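Local coordinates for ABC transporter, substrate binding protein (Polyamine) (Agrobacterium tumefaciens, PDB 4EUO) that binds gamma-aminobutyric acid in the periplasm as the selective solute-binding protein of an ABC transporter, probably delivering it for uptake, at residues Leu162-Lys173 with Ile304-Lys314. Numbering follows the deposited sequence.
With SO4 (sulfate ion), chain F.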
loop_
_atom_site.group_PDB
_atom_site.type_symbol
_atom_site.label_atom_id
_atom_site.label_comp_id
_atom_site.label_asym_id
_atom_site.label_seq_id
_atom_site.Cartn_x
_atom_site.Cartn_y
_atom_site.Cartn_z
ATOM N N LEU A 162 15.442 -15.236 2.834
ATOM C CA LEU A 162 14.183 -15.622 3.453
ATOM C C LEU A 162 14.389 -16.421 4.724
ATOM O O LEU A 162 13.718 -16.142 5.722
ATOM C CB LEU A 162 13.265 -16.355 2.471
ATOM C CG LEU A 162 12.846 -15.576 1.234
ATOM C CD1 LEU A 162 11.899 -16.413 0.378
ATOM C CD2 LEU A 162 12.146 -14.255 1.597
ATOM N N ASP A 163 15.368 -17.348 4.744
ATOM C CA ASP A 163 15.632 -18.148 5.939
ATOM C C ASP A 163 16.008 -17.266 7.090
ATOM O O ASP A 163 15.507 -17.455 8.203
ATOM C CB ASP A 163 16.740 -19.169 5.652
ATOM C CG ASP A 163 16.301 -20.387 4.859
ATOM O OD1 ASP A 163 15.070 -20.589 4.701
ATOM O OD2 ASP A 163 17.185 -21.150 4.410
ATOM N N ARG A 164 16.830 -16.247 6.827
ATOM C CA ARG A 164 17.249 -15.346 7.886
ATOM C C ARG A 164 16.042 -14.526 8.388
ATOM O O ARG A 164 15.876 -14.328 9.591
ATOM C CB ARG A 164 18.349 -14.432 7.361
ATOM C CG ARG A 164 18.856 -13.429 8.361
ATOM C CD ARG A 164 20.011 -12.653 7.777
ATOM N NE ARG A 164 20.500 -11.661 8.727
ATOM C CZ ARG A 164 21.626 -10.962 8.556
ATOM N NH1 ARG A 164 22.352 -11.117 7.452
ATOM N NH2 ARG A 164 22.030 -10.104 9.485
ATOM N N ALA A 165 15.200 -14.032 7.460
ATOM C CA ALA A 165 14.024 -13.266 7.841
ATOM C C ALA A 165 13.083 -14.106 8.686
ATOM O O ALA A 165 12.584 -13.619 9.708
ATOM C CB ALA A 165 13.299 -12.758 6.606
ATOM N N PHE A 166 12.836 -15.359 8.288
ATOM C CA PHE A 166 11.920 -16.212 9.040
ATOM C C PHE A 166 12.486 -16.567 10.414
ATOM O O PHE A 166 11.733 -16.604 11.395
ATOM C CB PHE A 166 11.609 -17.479 8.226
ATOM C CG PHE A 166 10.829 -17.257 6.946
ATOM C CD1 PHE A 166 9.774 -16.351 6.896
ATOM C CD2 PHE A 166 11.113 -17.992 5.804
ATOM C CE1 PHE A 166 9.049 -16.157 5.698
ATOM C CE2 PHE A 166 10.376 -17.817 4.625
ATOM C CZ PHE A 166 9.370 -16.873 4.573
ATOM N N LYS A 167 13.825 -16.776 10.505
ATOM C CA LYS A 167 14.414 -17.023 11.835
ATOM C C LYS A 167 14.228 -15.813 12.745
ATOM O O LYS A 167 13.921 -15.977 13.926
ATOM C CB LYS A 167 15.909 -17.354 11.715
ATOM C CG LYS A 167 16.123 -18.766 11.194
ATOM C CD LYS A 167 17.598 -19.140 11.070
ATOM C CE LYS A 167 17.780 -20.575 10.637
ATOM N NZ LYS A 167 19.217 -20.905 10.417
ATOM N N LYS A 168 14.368 -14.592 12.201
ATOM C CA LYS A 168 14.176 -13.387 12.991
ATOM C C LYS A 168 12.688 -13.247 13.398
ATOM O O LYS A 168 12.376 -12.929 14.544
ATOM C CB LYS A 168 14.652 -12.143 12.217
ATOM C CG LYS A 168 14.561 -10.821 13.014
ATOM C CD LYS A 168 15.358 -10.836 14.338
ATOM C CE LYS A 168 15.486 -9.431 14.826
ATOM N NZ LYS A 168 16.140 -9.379 16.161
ATOM N N LEU A 169 11.769 -13.497 12.465
ATOM C CA LEU A 169 10.336 -13.467 12.792
ATOM C C LEU A 169 9.964 -14.521 13.844
ATOM O O LEU A 169 9.143 -14.249 14.706
ATOM C CB LEU A 169 9.469 -13.646 11.539
ATOM C CG LEU A 169 9.435 -12.395 10.673
ATOM C CD1 LEU A 169 9.128 -12.770 9.218
ATOM C CD2 LEU A 169 8.425 -11.384 11.221
ATOM N N ASP A 170 10.614 -15.705 13.806
ATOM C CA ASP A 170 10.343 -16.753 14.801
ATOM C C ASP A 170 10.600 -16.267 16.211
ATOM O O ASP A 170 9.915 -16.744 17.130
ATOM C CB ASP A 170 11.235 -17.958 14.528
ATOM C CG ASP A 170 10.730 -18.873 13.441
ATOM O OD1 ASP A 170 9.560 -18.719 13.033
ATOM O OD2 ASP A 170 11.507 -19.757 12.995
ATOM N N THR A 171 11.562 -15.330 16.417
ATOM C CA THR A 171 11.858 -14.852 17.769
ATOM C C THR A 171 10.695 -14.095 18.412
ATOM O O THR A 171 10.676 -13.924 19.644
ATOM C CB THR A 171 13.134 -13.993 17.797
ATOM O OG1 THR A 171 12.894 -12.723 17.173
ATOM C CG2 THR A 171 14.355 -14.682 17.191
ATOM N N ILE A 172 9.720 -13.608 17.596
ATOM C CA ILE A 172 8.600 -12.841 18.134
ATOM C C ILE A 172 7.265 -13.380 17.660
ATOM O O ILE A 172 6.248 -12.757 17.963
ATOM C CB ILE A 172 8.716 -11.335 17.751
ATOM C CG1 ILE A 172 8.590 -11.116 16.222
ATOM C CG2 ILE A 172 10.018 -10.732 18.292
ATOM C CD1 ILE A 172 8.196 -9.674 15.839
ATOM N N LYS A 173 7.258 -14.515 16.942
ATOM C CA LYS A 173 6.061 -15.043 16.297
ATOM C C LYS A 173 4.846 -15.130 17.204
ATOM O O LYS A 173 3.756 -14.738 16.795
ATOM C CB LYS A 173 6.352 -16.388 15.628
ATOM C CG LYS A 173 5.333 -16.757 14.558
ATOM C CD LYS A 173 5.684 -18.093 13.956
ATOM C CE LYS A 173 4.794 -18.428 12.794
ATOM N NZ LYS A 173 5.041 -19.840 12.370
ATOM N N ILE A 304 7.832 -16.505 -3.209
ATOM C CA ILE A 304 7.889 -15.894 -1.887
ATOM C C ILE A 304 6.558 -16.150 -1.168
ATOM O O ILE A 304 6.572 -16.496 0.015
ATOM C CB ILE A 304 8.207 -14.384 -1.958
ATOM C CG1 ILE A 304 9.574 -14.122 -2.619
ATOM C CG2 ILE A 304 8.159 -13.788 -0.558
ATOM C CD1 ILE A 304 9.777 -12.656 -3.016
ATOM N N GLY A 305 5.441 -16.035 -1.890
ATOM C CA GLY A 305 4.144 -16.275 -1.267
ATOM C C GLY A 305 4.026 -17.674 -0.677
ATOM O O GLY A 305 3.592 -17.862 0.468
ATOM N N GLU A 306 4.453 -18.688 -1.436
ATOM C CA GLU A 306 4.405 -20.083 -0.947
ATOM C C GLU A 306 5.208 -20.219 0.335
ATOM O O GLU A 306 4.736 -20.791 1.321
ATOM C CB GLU A 306 4.958 -21.033 -2.022
ATOM C CG GLU A 306 3.953 -21.266 -3.136
ATOM C CD GLU A 306 4.293 -22.326 -4.168
ATOM O OE1 GLU A 306 5.117 -23.222 -3.870
ATOM O OE2 GLU A 306 3.697 -22.280 -5.269
ATOM N N ARG A 307 6.418 -19.644 0.361
ATOM C CA ARG A 307 7.282 -19.709 1.538
ATOM C C ARG A 307 6.708 -18.961 2.733
ATOM O O ARG A 307 6.817 -19.418 3.874
ATOM C CB ARG A 307 8.700 -19.235 1.167
ATOM C CG ARG A 307 9.275 -20.249 0.162
ATOM C CD ARG A 307 10.728 -20.101 -0.144
ATOM N NE ARG A 307 11.559 -20.229 1.052
ATOM C CZ ARG A 307 12.855 -19.955 1.064
ATOM N NH1 ARG A 307 13.461 -19.541 -0.042
ATOM N NH2 ARG A 307 13.541 -20.030 2.194
ATOM N N TRP A 308 6.125 -17.773 2.464
ATOM C CA TRP A 308 5.527 -16.962 3.505
ATOM C C TRP A 308 4.368 -17.694 4.201
ATOM O O TRP A 308 4.360 -17.788 5.415
ATOM C CB TRP A 308 5.063 -15.628 2.892
ATOM C CG TRP A 308 4.238 -14.784 3.814
ATOM C CD1 TRP A 308 2.878 -14.669 3.833
ATOM C CD2 TRP A 308 4.725 -14.000 4.913
ATOM N NE1 TRP A 308 2.487 -13.794 4.836
ATOM C CE2 TRP A 308 3.607 -13.380 5.516
ATOM C CE3 TRP A 308 6.017 -13.702 5.400
ATOM C CZ2 TRP A 308 3.727 -12.519 6.602
ATOM C CZ3 TRP A 308 6.140 -12.852 6.484
ATOM C CH2 TRP A 308 5.007 -12.249 7.062
ATOM N N TYR A 309 3.423 -18.227 3.422
ATOM C CA TYR A 309 2.280 -18.924 4.022
ATOM C C TYR A 309 2.693 -20.219 4.691
ATOM O O TYR A 309 2.172 -20.534 5.760
ATOM C CB TYR A 309 1.143 -19.103 3.008
ATOM C CG TYR A 309 0.570 -17.777 2.561
ATOM C CD1 TYR A 309 0.041 -16.874 3.484
ATOM C CD2 TYR A 309 0.617 -17.392 1.231
ATOM C CE1 TYR A 309 -0.451 -15.639 3.074
ATOM C CE2 TYR A 309 0.135 -16.158 0.812
ATOM C CZ TYR A 309 -0.380 -15.274 1.746
ATOM O OH TYR A 309 -0.810 -14.044 1.329
ATOM N N ALA A 310 3.675 -20.934 4.124
ATOM C CA ALA A 310 4.175 -22.159 4.767
ATOM C C ALA A 310 4.845 -21.820 6.091
ATOM O O ALA A 310 4.594 -22.479 7.101
ATOM C CB ALA A 310 5.147 -22.874 3.853
ATOM N N TRP A 311 5.609 -20.712 6.143
ATOM C CA TRP A 311 6.248 -20.328 7.382
ATOM C C TRP A 311 5.196 -19.936 8.433
ATOM O O TRP A 311 5.313 -20.295 9.610
ATOM C CB TRP A 311 7.266 -19.187 7.146
ATOM C CG TRP A 311 7.657 -18.545 8.436
ATOM C CD1 TRP A 311 8.525 -19.049 9.358
ATOM C CD2 TRP A 311 7.060 -17.381 9.042
ATOM N NE1 TRP A 311 8.528 -18.262 10.484
ATOM C CE2 TRP A 311 7.630 -17.235 10.322
ATOM C CE3 TRP A 311 6.078 -16.459 8.631
ATOM C CZ2 TRP A 311 7.265 -16.214 11.195
ATOM C CZ3 TRP A 311 5.720 -15.437 9.497
ATOM C CH2 TRP A 311 6.299 -15.330 10.772
ATOM N N GLN A 312 4.155 -19.192 8.025
ATOM C CA GLN A 312 3.116 -18.802 8.968
ATOM C C GLN A 312 2.480 -20.033 9.631
ATOM O O GLN A 312 2.189 -20.008 10.833
ATOM C CB GLN A 312 2.030 -17.978 8.263
ATOM C CG GLN A 312 2.443 -16.507 8.110
ATOM C CD GLN A 312 1.326 -15.697 7.530
ATOM O OE1 GLN A 312 0.597 -16.160 6.663
ATOM N NE2 GLN A 312 1.190 -14.443 7.954
ATOM N N ALA A 313 2.333 -21.123 8.854
ATOM C CA ALA A 313 1.698 -22.360 9.356
ATOM C C ALA A 313 2.653 -23.297 10.103
ATOM O O ALA A 313 2.190 -24.220 10.776
ATOM C CB ALA A 313 1.012 -23.079 8.216
ATOM N N LYS A 314 3.957 -23.043 10.039
ATOM C CA LYS A 314 4.984 -23.854 10.709
ATOM C C LYS A 314 4.870 -23.770 12.234
ATOM O O LYS A 314 4.610 -22.703 12.781
ATOM C CB LYS A 314 6.390 -23.431 10.228
ATOM C CG LYS A 314 7.571 -24.151 10.891
ATOM C CD LYS A 314 8.911 -23.873 10.187
ATOM C CE LYS A 314 9.428 -22.453 10.322
ATOM N NZ LYS A 314 9.929 -22.153 11.690
HETATM S S SO4 F . 16.725 -18.277 0.923
HETATM O O1 SO4 F . 16.029 -19.079 -0.055
HETATM O O2 SO4 F . 18.186 -18.522 0.805
HETATM O O3 SO4 F . 16.462 -16.852 0.705
HETATM O O4 SO4 F . 16.216 -18.678 2.221
HETATM O O HOH W 1 7.781 -20.840 12.877
HETATM O O HOH W 2 12.003 -20.328 10.407
#
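The ammonium of Lys-173 is gripped by the carbonyls that close helix 301-313: NZ donates to Trp-311 O at 2.8 Å, with weak bonds to Gln-312 O and Lys-314 O and a further bond to a water. Lys-173 NZ thus gathers three carbonyls at the C-terminal end of the helix, where the helix dipole would be expected to favour a cation. With CG anti to the backbone N and the chain extended beyond it, Lys-173 lies across one face of the Trp-311 indole; NZ sits 4.4 Å from the centroid of the Trp-311 five-membered ring, a cation-pi contact.

The opposite indole face carries Phe-166 in an offset stack, centroids 4.5 Å apart and planes at 11°, while Trp-311 CB lies over the centre of the Phe-166 ring. Leu-169 CB packs against Trp-311 CZ2 at 3.4 Å, and Trp-308 CE3 meets the phenyl edge. In the plane of the indole, Trp-311 NE1 donates to Asp-170 OD1 (2.8 Å, 160° at the hydrogen), meeting it from above the carboxylate plane. The indole is therefore held at both faces and at its N-H. Asp-170 OD2 takes Lys-314 NZ on its syn side in a salt bridge, and two waters each bridge Asp-170 and Lys-314, one of them also reaching Lys-173 NZ.

At the other end, Asp-163 OD1 pairs with Arg-307 NH2 at 3.0 Å, and Leu-162 CD1 covers one guanidinium face. A sulfate, probably from the crystallisation liquor, accepts through O1 from Arg-307 NH1 at 2.6 Å, through O4 from Arg-307 NH2 and Asp-163 N, and through O3 from Leu-162 N, at the N-terminus of helix 162-170.

The axes of segments 162-170 and 304-313 run roughly parallel, approaching to 11.4 Å at -28°, and the contact packs the C-terminal helix against one lobe of the periplasmic-binding-protein fold, away from the ligand cleft.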